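Local coordinates for acetoin utilization protein (PDB 2Q04) that is probably a GNAT-family acetyltransferase, named for acetoin utilization, that would move an acetyl group from acetyl-coenzyme A to an acceptor not yet identified, at residues V19-P24 with R62-R67; I29-K34 with A51-A56; G74-L79 with K115-S120. All coordinates share one frame; numbering follows the deposited sequence.

Contact 1 (V19-P24 with R62-R67); sequences VEIEGP and RIIIAR
Glu-20 and Glu-22 face Arg-67 and Ile-65 as the hydrogen-bonded pairs of an antiparallel ladder, the axes of strands 19-23 and 62-67 running 170° apart in direction, with Ile-21 and Ala-66 as the non-hydrogen-bonded pair between them. Each hydrogen-bonded pair is closed by two backbone hydrogen bonds, Glu-20 N to Arg-67 O (2.8 Å) and Arg-67 N to Glu-20 O, then likewise between Glu-22 and Ile-65. On the face carrying Glu-20, Glu-22, Ile-65 and Arg-67, the arginine chain bends at chi3 (58°) and lays its guanidinium back over strand 19-23. Arg-67 grips the Glu-22 carboxylate side-on: Arg-67 NH2 is 3.1 Å from Glu-22 OE1 in a nearly straight bond, and Arg-67 NE 3.2 Å from Glu-22 OE2. Both oxygens lie near the guanidinium plane, yet are met from above the carboxylate plane, the two groups being turned 57° apart. Glu-20 CB sits over one guanidinium face, 3.5 Å from Arg-67 NH2, while Arg-67 NH1 hydrogen-bonds to Gly-69 O; Glu-20 OE1 turns to Thr-11 and His-9 instead. The other face is apolar, with Val-19 CG1 3.8 Å from Ala-66 CB. Gly-23 CA rests 3.8 Å from Ile-64 CG1, where the two backbones come closest. A cis peptide bond follows, and the Pro-24 ring lies alongside the aliphatic part of Arg-62, Pro-24 CG being 3.8 Å from Arg-62 CD; Arg-62 NH1 forms a salt bridge with Asp-123. Strand 62-68 is thus paired with strand 19-23 on one edge and strand 71-79 on the other, while Ile-21, Ile-64 and Ala-66 pack beneath helix 112-121 and Ile-63 meets helix 45-56 on the opposite face.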
ATOM      1  N   VAL A  19      15.157  -1.841 -13.042  1.00 54.30           N
ATOM      2  CA  VAL A  19      14.640  -2.319 -11.758  1.00 54.53           C
ATOM      3  C   VAL A  19      13.558  -3.356 -12.003  1.00 53.98           C
ATOM      4  O   VAL A  19      12.654  -3.139 -12.802  1.00 53.78           O
ATOM      5  CB  VAL A  19      14.029  -1.130 -10.906  1.00 54.40           C
ATOM      6  CG1 VAL A  19      13.531  -1.635  -9.567  1.00 54.19           C
ATOM      7  CG2 VAL A  19      15.060  -0.018 -10.711  1.00 52.73           C
ATOM      8  N   GLU A  20      13.659  -4.490 -11.322  1.00 53.86           N
ATOM      9  CA  GLU A  20      12.682  -5.550 -11.481  1.00 54.05           C
ATOM     10  C   GLU A  20      11.530  -5.340 -10.524  1.00 54.84           C
ATOM     11  O   GLU A  20      11.718  -5.267  -9.290  1.00 54.46           O
ATOM     12  CB  GLU A  20      13.319  -6.921 -11.262  1.00 53.42           C
ATOM     13  CG  GLU A  20      14.615  -7.132 -12.040  1.00 52.93           C
ATOM     14  CD  GLU A  20      14.510  -6.701 -13.501  1.00 51.71           C
ATOM     15  OE1 GLU A  20      13.485  -7.011 -14.147  1.00 49.08           O
ATOM     16  OE2 GLU A  20      15.456  -6.054 -13.999  1.00 46.81           O
ATOM     17  N   ILE A  21      10.342  -5.197 -11.090  1.00 55.53           N
ATOM     18  CA  ILE A  21       9.141  -4.974 -10.318  1.00 55.80           C
ATOM     19  C   ILE A  21       8.271  -6.203 -10.409  1.00 55.50           C
ATOM     20  O   ILE A  21       7.744  -6.522 -11.468  1.00 55.05           O
ATOM     21  CB  ILE A  21       8.398  -3.747 -10.821  1.00 55.87           C
ATOM     22  CG1 ILE A  21       9.296  -2.515 -10.640  1.00 57.21           C
ATOM     23  CG2 ILE A  21       7.074  -3.567 -10.058  1.00 57.11           C
ATOM     24  CD1 ILE A  21       8.729  -1.291 -11.144  1.00 61.23           C
ATOM     25  N   GLU A  22       8.132  -6.908  -9.289  1.00 55.81           N
ATOM     26  CA  GLU A  22       7.540  -8.216  -9.309  1.00 55.74           C
ATOM     27  C   GLU A  22       6.898  -8.600  -7.979  1.00 56.31           C
ATOM     28  O   GLU A  22       7.317  -8.146  -6.913  1.00 55.73           O
ATOM     29  CB  GLU A  22       8.610  -9.241  -9.662  1.00 55.73           C
ATOM     30  CG  GLU A  22       9.746  -9.316  -8.621  1.00 55.37           C
ATOM     31  CD  GLU A  22      10.907 -10.152  -9.073  1.00 56.26           C
ATOM     32  OE1 GLU A  22      11.247 -10.115 -10.273  1.00 58.68           O
ATOM     33  OE2 GLU A  22      11.518 -10.817  -8.217  1.00 57.48           O
ATOM     34  N   GLY A  23       5.926  -9.507  -8.060  1.00 57.18           N
ATOM     35  CA  GLY A  23       5.283 -10.064  -6.886  1.00 57.66           C
ATOM     36  C   GLY A  23       3.896 -10.575  -7.228  1.00 58.46           C
ATOM     37  O   GLY A  23       3.450 -10.434  -8.375  1.00 58.59           O
ATOM     38  N   PRO A  24       3.175 -11.143  -6.219  1.00 59.05           N
ATOM     39  CA  PRO A  24       3.642 -11.272  -4.826  1.00 58.22           C
ATOM     40  C   PRO A  24       4.826 -12.247  -4.661  1.00 57.92           C
ATOM     41  O   PRO A  24       4.855 -13.323  -5.286  1.00 57.60           O
ATOM     42  CB  PRO A  24       2.393 -11.795  -4.074  1.00 57.87           C
ATOM     43  CG  PRO A  24       1.247 -11.614  -5.023  1.00 59.17           C
ATOM     44  CD  PRO A  24       1.808 -11.673  -6.389  1.00 59.13           C
ATOM     45  N   ARG A  62       0.413  -9.979   0.532  1.00 56.09           N
ATOM     46  CA  ARG A  62       1.110  -9.812  -0.743  1.00 55.57           C
ATOM     47  C   ARG A  62       2.180  -8.743  -0.628  1.00 56.20           C
ATOM     48  O   ARG A  62       1.901  -7.594  -0.227  1.00 55.84           O
ATOM     49  CB  ARG A  62       0.133  -9.411  -1.843  1.00 55.34           C
ATOM     50  CG  ARG A  62      -0.951 -10.382  -2.062  1.00 56.00           C
ATOM     51  CD  ARG A  62      -1.745 -10.046  -3.264  1.00 55.84           C
ATOM     52  NE  ARG A  62      -2.704 -11.101  -3.567  1.00 60.55           N
ATOM     53  CZ  ARG A  62      -3.222 -11.333  -4.776  1.00 60.34           C
ATOM     54  NH1 ARG A  62      -2.855 -10.595  -5.819  1.00 60.93           N
ATOM     55  NH2 ARG A  62      -4.087 -12.329  -4.945  1.00 59.17           N
ATOM     56  N   ILE A  63       3.400  -9.105  -1.011  1.00 56.79           N
ATOM     57  CA  ILE A  63       4.510  -8.163  -1.049  1.00 56.58           C
ATOM     58  C   ILE A  63       5.047  -8.079  -2.482  1.00 56.05           C
ATOM     59  O   ILE A  63       5.566  -9.042  -3.010  1.00 56.45           O
ATOM     60  CB  ILE A  63       5.668  -8.606  -0.101  1.00 56.80           C
ATOM     61  CG1 ILE A  63       5.181  -8.698   1.368  1.00 57.35           C
ATOM     62  CG2 ILE A  63       6.865  -7.645  -0.223  1.00 58.39           C
ATOM     63  CD1 ILE A  63       4.812  -7.358   1.998  1.00 56.77           C
ATOM     64  N   ILE A  64       4.828  -6.944  -3.122  1.00 56.37           N
ATOM     65  CA  ILE A  64       5.405  -6.676  -4.422  1.00 56.37           C
ATOM     66  C   ILE A  64       6.618  -5.776  -4.201  1.00 56.62           C
ATOM     67  O   ILE A  64       6.559  -4.824  -3.408  1.00 57.00           O
ATOM     68  CB  ILE A  64       4.376  -5.982  -5.380  1.00 56.35           C
ATOM     69  CG1 ILE A  64       3.312  -6.993  -5.854  1.00 55.88           C
ATOM     70  CG2 ILE A  64       5.089  -5.375  -6.599  1.00 56.66           C
ATOM     71  CD1 ILE A  64       2.421  -7.538  -4.744  1.00 56.86           C
ATOM     72  N   ILE A  65       7.725  -6.094  -4.876  1.00 56.48           N
ATOM     73  CA  ILE A  65       9.003  -5.410  -4.629  1.00 56.05           C
ATOM     74  C   ILE A  65       9.584  -4.772  -5.878  1.00 55.24           C
ATOM     75  O   ILE A  65       9.329  -5.221  -6.984  1.00 55.73           O
ATOM     76  CB  ILE A  65      10.048  -6.384  -4.070  1.00 56.36           C
ATOM     77  CG1 ILE A  65      10.345  -7.509  -5.094  1.00 56.24           C
ATOM     78  CG2 ILE A  65       9.568  -6.968  -2.746  1.00 55.77           C
ATOM     79  CD1 ILE A  65      11.467  -8.414  -4.690  1.00 55.37           C
ATOM     80  N   ALA A  66      10.313  -3.674  -5.679  1.00 54.86           N
ATOM     81  CA  ALA A  66      11.157  -3.092  -6.715  1.00 54.61           C
ATOM     82  C   ALA A  66      12.572  -3.476  -6.350  1.00 54.67           C
ATOM     83  O   ALA A  66      13.050  -3.141  -5.265  1.00 52.77           O
ATOM     84  CB  ALA A  66      11.005  -1.604  -6.757  1.00 54.19           C
ATOM     85  N   ARG A  67      13.245  -4.179  -7.259  1.00 55.12           N
ATOM     86  CA  ARG A  67      14.444  -4.905  -6.913  1.00 55.27           C
ATOM     87  C   ARG A  67      15.579  -4.717  -7.933  1.00 55.88           C
ATOM     88  O   ARG A  67      15.341  -4.604  -9.131  1.00 55.71           O
ATOM     89  CB  ARG A  67      14.093  -6.399  -6.795  1.00 55.37           C
ATOM     90  CG  ARG A  67      15.241  -7.291  -6.469  1.00 56.03           C
ATOM     91  CD  ARG A  67      14.806  -8.764  -6.414  1.00 55.06           C
ATOM     92  NE  ARG A  67      14.210  -9.237  -7.678  1.00 55.36           N
ATOM     93  CZ  ARG A  67      14.907  -9.502  -8.799  1.00 53.79           C
ATOM     94  NH1 ARG A  67      16.199  -9.243  -8.865  1.00 53.01           N
ATOM     95  NH2 ARG A  67      14.286  -9.963  -9.874  1.00 49.02           N
TER

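Contact 2 (I29-K34 with A51-A56)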
ATOM      1  N   ILE A  29      11.581 -16.560  -0.394  1.00 55.81           N
ATOM      2  CA  ILE A  29      12.418 -15.799  -1.320  1.00 55.62           C
ATOM      3  C   ILE A  29      12.742 -14.394  -0.769  1.00 55.25           C
ATOM      4  O   ILE A  29      13.865 -13.919  -0.905  1.00 54.49           O
ATOM      5  CB  ILE A  29      11.758 -15.682  -2.750  1.00 55.95           C
ATOM      6  CG1 ILE A  29      12.016 -16.965  -3.583  1.00 57.20           C
ATOM      7  CG2 ILE A  29      12.327 -14.496  -3.506  1.00 55.58           C
ATOM      8  CD1 ILE A  29      11.081 -18.117  -3.284  1.00 58.84           C
ATOM      9  N   LEU A  30      11.756 -13.745  -0.146  1.00 55.80           N
ATOM     10  CA  LEU A  30      11.965 -12.398   0.453  1.00 55.80           C
ATOM     11  C   LEU A  30      13.086 -12.385   1.478  1.00 56.25           C
ATOM     12  O   LEU A  30      13.800 -11.391   1.609  1.00 56.72           O
ATOM     13  CB  LEU A  30      10.691 -11.893   1.122  1.00 55.98           C
ATOM     14  CG  LEU A  30       9.710 -11.124   0.250  1.00 57.88           C
ATOM     15  CD1 LEU A  30       8.547 -10.629   1.099  1.00 56.98           C
ATOM     16  CD2 LEU A  30      10.404  -9.947  -0.459  1.00 57.26           C
ATOM     17  N   ALA A  31      13.207 -13.475   2.238  1.00 56.07           N
ATOM     18  CA  ALA A  31      14.208 -13.570   3.302  1.00 56.03           C
ATOM     19  C   ALA A  31      15.633 -13.569   2.757  1.00 56.01           C
ATOM     20  O   ALA A  31      16.573 -13.220   3.470  1.00 55.64           O
ATOM     21  CB  ALA A  31      13.969 -14.818   4.132  1.00 56.03           C
ATOM     22  N   THR A  32      15.791 -13.970   1.494  1.00 56.61           N
ATOM     23  CA  THR A  32      17.121 -14.042   0.862  1.00 56.51           C
ATOM     24  C   THR A  32      17.581 -12.671   0.321  1.00 56.15           C
ATOM     25  O   THR A  32      18.771 -12.461   0.079  1.00 55.21           O
ATOM     26  CB  THR A  32      17.139 -15.061  -0.290  1.00 56.33           C
ATOM     27  OG1 THR A  32      16.244 -14.638  -1.323  1.00 57.96           O
ATOM     28  CG2 THR A  32      16.729 -16.447   0.209  1.00 55.45           C
ATOM     29  N   TYR A  33      16.634 -11.752   0.126  1.00 56.23           N
ATOM     30  CA  TYR A  33      16.966 -10.413  -0.347  1.00 56.66           C
ATOM     31  C   TYR A  33      17.439  -9.533   0.809  1.00 57.09           C
ATOM     32  O   TYR A  33      17.488  -9.971   1.957  1.00 57.18           O
ATOM     33  CB  TYR A  33      15.757  -9.763  -1.041  1.00 56.94           C
ATOM     34  CG  TYR A  33      15.239 -10.521  -2.251  1.00 56.24           C
ATOM     35  CD1 TYR A  33      16.109 -11.031  -3.207  1.00 58.53           C
ATOM     36  CD2 TYR A  33      13.876 -10.657  -2.470  1.00 56.55           C
ATOM     37  CE1 TYR A  33      15.632 -11.717  -4.321  1.00 58.49           C
ATOM     38  CE2 TYR A  33      13.388 -11.320  -3.589  1.00 57.29           C
ATOM     39  CZ  TYR A  33      14.268 -11.848  -4.510  1.00 58.04           C
ATOM     40  OH  TYR A  33      13.784 -12.508  -5.615  1.00 57.61           O
ATOM     41  N   LYS A  34      17.808  -8.296   0.489  1.00 57.59           N
ATOM     42  CA  LYS A  34      18.291  -7.347   1.481  1.00 58.08           C
ATOM     43  C   LYS A  34      17.627  -5.985   1.281  1.00 58.53           C
ATOM     44  O   LYS A  34      17.789  -5.361   0.244  1.00 58.85           O
ATOM     45  CB  LYS A  34      19.812  -7.198   1.362  1.00 58.16           C
ATOM     46  CG  LYS A  34      20.426  -6.219   2.361  1.00 58.94           C
ATOM     47  CD  LYS A  34      21.951  -6.254   2.315  1.00 58.62           C
ATOM     48  CE  LYS A  34      22.566  -5.399   3.423  1.00 59.51           C
ATOM     49  NZ  LYS A  34      24.056  -5.525   3.480  1.00 57.47           N
ATOM     50  N   ALA A  51       9.304  -7.639   8.842  1.00 56.83           N
ATOM     51  CA  ALA A  51       7.885  -7.306   8.722  1.00 57.35           C
ATOM     52  C   ALA A  51       7.328  -7.673   7.340  1.00 57.58           C
ATOM     53  O   ALA A  51       6.182  -8.086   7.221  1.00 57.94           O
ATOM     54  CB  ALA A  51       7.665  -5.820   8.998  1.00 57.53           C
ATOM     55  N   LEU A  52       8.129  -7.473   6.298  1.00 57.73           N
ATOM     56  CA  LEU A  52       7.701  -7.801   4.927  1.00 57.31           C
ATOM     57  C   LEU A  52       7.596  -9.305   4.757  1.00 56.61           C
ATOM     58  O   LEU A  52       6.645  -9.806   4.149  1.00 56.98           O
ATOM     59  CB  LEU A  52       8.693  -7.233   3.897  1.00 57.41           C
ATOM     60  CG  LEU A  52       8.881  -5.705   3.891  1.00 59.69           C
ATOM     61  CD1 LEU A  52       9.955  -5.307   2.873  1.00 60.96           C
ATOM     62  CD2 LEU A  52       7.562  -4.973   3.610  1.00 59.91           C
ATOM     63  N   VAL A  53       8.579 -10.022   5.292  1.00 55.63           N
ATOM     64  CA  VAL A  53       8.589 -11.470   5.238  1.00 55.52           C
ATOM     65  C   VAL A  53       7.343 -12.034   5.924  1.00 56.06           C
ATOM     66  O   VAL A  53       6.677 -12.920   5.387  1.00 56.24           O
ATOM     67  CB  VAL A  53       9.859 -12.049   5.921  1.00 55.04           C
ATOM     68  CG1 VAL A  53       9.739 -13.548   6.090  1.00 55.93           C
ATOM     69  CG2 VAL A  53      11.116 -11.699   5.110  1.00 53.13           C
ATOM     70  N   GLU A  54       7.025 -11.496   7.101  1.00 56.19           N
ATOM     71  CA  GLU A  54       5.868 -11.945   7.870  1.00 55.94           C
ATOM     72  C   GLU A  54       4.578 -11.709   7.133  1.00 55.36           C
ATOM     73  O   GLU A  54       3.700 -12.548   7.140  1.00 55.93           O
ATOM     74  CB  GLU A  54       5.820 -11.242   9.210  1.00 56.52           C
ATOM     75  CG  GLU A  54       6.761 -11.831  10.239  1.00 59.45           C
ATOM     76  CD  GLU A  54       6.763 -11.060  11.530  1.00 59.33           C
ATOM     77  OE1 GLU A  54       6.141  -9.972  11.579  1.00 60.22           O
ATOM     78  OE2 GLU A  54       7.389 -11.539  12.503  1.00 62.11           O
ATOM     79  N   ILE A  55       4.448 -10.543   6.526  1.00 54.79           N
ATOM     80  CA  ILE A  55       3.269 -10.229   5.746  1.00 55.20           C
ATOM     81  C   ILE A  55       3.108 -11.227   4.593  1.00 55.66           C
ATOM     82  O   ILE A  55       2.021 -11.757   4.374  1.00 55.52           O
ATOM     83  CB  ILE A  55       3.333  -8.792   5.181  1.00 55.51           C
ATOM     84  CG1 ILE A  55       3.137  -7.766   6.311  1.00 54.89           C
ATOM     85  CG2 ILE A  55       2.270  -8.594   4.102  1.00 56.22           C
ATOM     86  CD1 ILE A  55       3.427  -6.310   5.892  1.00 55.07           C
ATOM     87  N   ALA A  56       4.209 -11.500   3.882  1.00 55.90           N
ATOM     88  CA  ALA A  56       4.195 -12.441   2.756  1.00 55.22           C
ATOM     89  C   ALA A  56       3.715 -13.819   3.184  1.00 54.72           C
ATOM     90  O   ALA A  56       3.132 -14.550   2.388  1.00 54.58           O
ATOM     91  CB  ALA A  56       5.559 -12.539   2.152  1.00 55.62           C
TER
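Two helical elements of the N-terminal part of the GNAT fold meet here, the short helix 27-30 and the C-terminal half of helix 45-56, on the face of the central sheet from which Ile-63 projects. Leu-30 carries the contact. Its CB bond points toward helix 45-56, and with chi2 at -177° the branch Leu-30 CD1 meets Leu-52 O and Ala-56 CB, one helical turn apart, at 3.7 Å each. Val-53 closes the near side: Val-53 CG2, anti to the carbonyl carbon, rests 4.0 Å from Leu-30 CB and equally close to Ala-31 N. No hydrogen bond joins the two segments; the contact is apolar, and partly buried, Leu-30 being continued inward by Ile-63 and Ile-72 of the sheet. Polar links flank it, from His-49 NE2 to Leu-30 O and from Ser-27 OG to Val-53 O. A type I turn runs from Leu-30 to Tyr-33 and leads to strand 34-35. Within that turn Ala-31 adds the outermost touch of the contact, its CB lying 4.3 Å from Val-53 CG2.

Contact 3 (G74-L79 with K115-S120)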
ATOM      1  N   GLY A  74      12.481  -0.805  -3.016  1.00 56.23           N
ATOM      2  CA  GLY A  74      11.127  -0.344  -2.898  1.00 55.41           C
ATOM      3  C   GLY A  74      10.178  -1.510  -2.735  1.00 55.54           C
ATOM      4  O   GLY A  74      10.502  -2.637  -3.091  1.00 54.59           O
ATOM      5  N   TYR A  75       9.000  -1.240  -2.187  1.00 56.46           N
ATOM      6  CA  TYR A  75       8.007  -2.275  -1.981  1.00 56.36           C
ATOM      7  C   TYR A  75       6.622  -1.686  -1.796  1.00 56.83           C
ATOM      8  O   TYR A  75       6.465  -0.491  -1.542  1.00 55.58           O
ATOM      9  CB  TYR A  75       8.361  -3.109  -0.755  1.00 56.37           C
ATOM     10  CG  TYR A  75       8.359  -2.316   0.539  1.00 57.79           C
ATOM     11  CD1 TYR A  75       7.171  -2.072   1.230  1.00 57.80           C
ATOM     12  CD2 TYR A  75       9.551  -1.817   1.079  1.00 58.65           C
ATOM     13  CE1 TYR A  75       7.165  -1.343   2.417  1.00 58.89           C
ATOM     14  CE2 TYR A  75       9.555  -1.089   2.264  1.00 57.08           C
ATOM     15  CZ  TYR A  75       8.358  -0.856   2.930  1.00 57.95           C
ATOM     16  OH  TYR A  75       8.350  -0.140   4.100  1.00 58.30           O
ATOM     17  N   VAL A  76       5.618  -2.545  -1.914  1.00 57.49           N
ATOM     18  CA  VAL A  76       4.266  -2.190  -1.589  1.00 57.41           C
ATOM     19  C   VAL A  76       3.607  -3.413  -0.976  1.00 56.73           C
ATOM     20  O   VAL A  76       3.790  -4.535  -1.473  1.00 55.35           O
ATOM     21  CB  VAL A  76       3.474  -1.697  -2.837  1.00 56.90           C
ATOM     22  CG1 VAL A  76       3.392  -2.787  -3.895  1.00 59.81           C
ATOM     23  CG2 VAL A  76       2.087  -1.234  -2.435  1.00 59.33           C
ATOM     24  N   THR A  77       2.877  -3.206   0.138  1.00 56.17           N
ATOM     25  CA  THR A  77       2.325  -4.327   0.927  1.00 55.69           C
ATOM     26  C   THR A  77       0.811  -4.371   0.893  1.00 55.30           C
ATOM     27  O   THR A  77       0.153  -3.342   0.785  1.00 53.88           O
ATOM     28  CB  THR A  77       2.754  -4.242   2.399  1.00 54.96           C
ATOM     29  OG1 THR A  77       2.026  -3.194   3.056  1.00 57.99           O
ATOM     30  CG2 THR A  77       4.239  -3.982   2.513  1.00 55.53           C
ATOM     31  N   PHE A  78       0.264  -5.591   0.986  1.00 55.26           N
ATOM     32  CA  PHE A  78      -1.174  -5.796   1.066  1.00 54.65           C
ATOM     33  C   PHE A  78      -1.459  -6.827   2.097  1.00 55.45           C
ATOM     34  O   PHE A  78      -0.782  -7.849   2.161  1.00 55.99           O
ATOM     35  CB  PHE A  78      -1.738  -6.260  -0.270  1.00 53.54           C
ATOM     36  CG  PHE A  78      -1.549  -5.302  -1.352  1.00 53.28           C
ATOM     37  CD1 PHE A  78      -2.521  -4.355  -1.634  1.00 55.27           C
ATOM     38  CD2 PHE A  78      -0.380  -5.311  -2.110  1.00 54.79           C
ATOM     39  CE1 PHE A  78      -2.333  -3.425  -2.657  1.00 55.31           C
ATOM     40  CE2 PHE A  78      -0.190  -4.397  -3.129  1.00 54.97           C
ATOM     41  CZ  PHE A  78      -1.170  -3.455  -3.408  1.00 54.68           C
ATOM     42  N   LEU A  79      -2.462  -6.566   2.920  1.00 56.06           N
ATOM     43  CA  LEU A  79      -2.895  -7.509   3.941  1.00 55.91           C
ATOM     44  C   LEU A  79      -4.215  -7.042   4.494  1.00 56.23           C
ATOM     45  O   LEU A  79      -4.687  -5.949   4.148  1.00 56.19           O
ATOM     46  CB  LEU A  79      -1.852  -7.609   5.072  1.00 55.84           C
ATOM     47  CG  LEU A  79      -1.592  -6.345   5.914  1.00 55.88           C
ATOM     48  CD1 LEU A  79      -0.749  -6.695   7.134  1.00 55.61           C
ATOM     49  CD2 LEU A  79      -0.922  -5.231   5.084  1.00 55.58           C
ATOM     50  N   LYS A 115       4.547   1.911 -10.982  1.00 58.15           N
ATOM     51  CA  LYS A 115       4.719   0.538 -11.487  1.00 58.08           C
ATOM     52  C   LYS A 115       4.509  -0.486 -10.418  1.00 57.20           C
ATOM     53  O   LYS A 115       4.015  -1.568 -10.678  1.00 57.83           O
ATOM     54  CB  LYS A 115       6.104   0.353 -12.093  1.00 57.97           C
ATOM     55  CG  LYS A 115       6.167   0.620 -13.559  1.00 61.59           C
ATOM     56  CD  LYS A 115       5.579  -0.537 -14.368  1.00 61.27           C
ATOM     57  CE  LYS A 115       5.753  -0.308 -15.857  1.00 63.03           C
ATOM     58  NZ  LYS A 115       5.354  -1.487 -16.652  1.00 66.03           N
ATOM     59  N   LEU A 116       4.996  -0.193  -9.238  1.00 56.99           N
ATOM     60  CA  LEU A 116       4.778  -1.049  -8.101  1.00 56.97           C
ATOM     61  C   LEU A 116       3.276  -1.335  -7.980  1.00 57.47           C
ATOM     62  O   LEU A 116       2.867  -2.484  -7.793  1.00 57.40           O
ATOM     63  CB  LEU A 116       5.285  -0.357  -6.837  1.00 56.78           C
ATOM     64  CG  LEU A 116       6.203  -1.117  -5.886  1.00 56.20           C
ATOM     65  CD1 LEU A 116       7.147  -1.986  -6.589  1.00 56.12           C
ATOM     66  CD2 LEU A 116       6.961  -0.108  -5.025  1.00 57.84           C
ATOM     67  N   LEU A 117       2.456  -0.290  -8.148  1.00 57.69           N
ATOM     68  CA  LEU A 117       1.000  -0.432  -8.062  1.00 58.47           C
ATOM     69  C   LEU A 117       0.430  -1.153  -9.286  1.00 59.52           C
ATOM     70  O   LEU A 117      -0.500  -1.949  -9.160  1.00 59.79           O
ATOM     71  CB  LEU A 117       0.324   0.942  -7.905  1.00 59.86           C
ATOM     72  CG  LEU A 117       0.540   1.692  -6.566  1.00 58.07           C
ATOM     73  CD1 LEU A 117      -0.028   3.111  -6.656  1.00 58.50           C
ATOM     74  CD2 LEU A 117      -0.079   0.940  -5.402  1.00 58.13           C
ATOM     75  N   GLU A 118       0.984  -0.864 -10.471  1.00 59.51           N
ATOM     76  CA  GLU A 118       0.542  -1.527 -11.715  1.00 59.98           C
ATOM     77  C   GLU A 118       0.682  -3.044 -11.614  1.00 59.30           C
ATOM     78  O   GLU A 118      -0.254  -3.780 -11.891  1.00 60.04           O
ATOM     79  CB  GLU A 118       1.354  -1.032 -12.920  1.00 60.12           C
ATOM     80  CG  GLU A 118       0.910   0.307 -13.488  1.00 61.90           C
ATOM     81  CD  GLU A 118       1.729   0.722 -14.726  1.00 62.78           C
ATOM     82  OE1 GLU A 118       2.123  -0.176 -15.521  1.00 64.71           O
ATOM     83  OE2 GLU A 118       1.964   1.940 -14.905  1.00 69.96           O
ATOM     84  N   VAL A 119       1.875  -3.496 -11.251  1.00 58.52           N
ATOM     85  CA  VAL A 119       2.165  -4.918 -11.152  1.00 57.97           C
ATOM     86  C   VAL A 119       1.311  -5.578 -10.064  1.00 57.94           C
ATOM     87  O   VAL A 119       0.939  -6.749 -10.177  1.00 57.58           O
ATOM     88  CB  VAL A 119       3.671  -5.159 -10.860  1.00 57.98           C
ATOM     89  CG1 VAL A 119       3.948  -6.645 -10.611  1.00 57.10           C
ATOM     90  CG2 VAL A 119       4.516  -4.646 -12.008  1.00 58.87           C
ATOM     91  N   SER A 120       0.986  -4.812  -9.027  1.00 58.03           N
ATOM     92  CA  SER A 120       0.124  -5.299  -7.960  1.00 58.03           C
ATOM     93  C   SER A 120      -1.302  -5.591  -8.465  1.00 58.39           C
ATOM     94  O   SER A 120      -1.925  -6.559  -8.034  1.00 59.66           O
ATOM     95  CB  SER A 120       0.075  -4.290  -6.804  1.00 58.02           C
ATOM     96  OG  SER A 120       1.319  -4.229  -6.119  1.00 58.16           O
TER
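Apolar packing comes first. Val-76 points at helix 115-120, whose short axis passes 8.6 Å from that of strand 74-79 at -42°, and slides past Leu-116 in the opposite direction, Val-76 CG1 lying 3.8 Å from Leu-116 CG. Leu-117 adds its CD2 at 4.3 Å from Val-76 CG2, so the valine is met by two successive helix residues, one on each methyl. Branch CD2 of Leu-116 lies 3.5 Å from Tyr-75 O, next to Gly-74. Polar atoms enter through Ser-120. Its OG, held anti to the carbonyl carbon (chi1 -69°), bonds back to Leu-116 O at 2.9 Å, while Ser-120 N reaches the same oxygen from the opposite face of its plane. The bond from OG holds the hydroxyl along the helix, and across to the strand it makes van der Waals contacts: Ser-120 OG is 3.4 Å from both Val-76 CG1 and Phe-78 CE2, meeting the ring at its edge. No hydrogen bond crosses between the segments. Tyr-75 and Thr-77 point the other way, toward helix 45-56. This is the alpha/beta layering of the GNAT core; helix 112-121, following strand 95-103 and an RGQQIG sequence, probably corresponds to the motif A helix, which in relatives begins at the loop binding the pyrophosphate of acetyl-coenzyme A.

Contacts 1 and 3 are buried and share the sheet: strands 62-68 and 71-79 are neighbours, joined by backbone bonds such as Ala-66 N to Gly-74 O. Contact 1 builds that sheet, so backbone bonds and a salt bridge carry it; contact 3 lays helix 112-121 over one face by apolar packing. Contact 2 is nearer the surface, between helical pieces on the other face, and is apolar and smaller. It meets both others there, Tyr-33 packing on Ile-65 and Arg-67 of contact 1, and Leu-52 on Thr-77 of contact 3. Along the chain, contact 2 is nested within the loop closed by contact 1, before contact 3 opens.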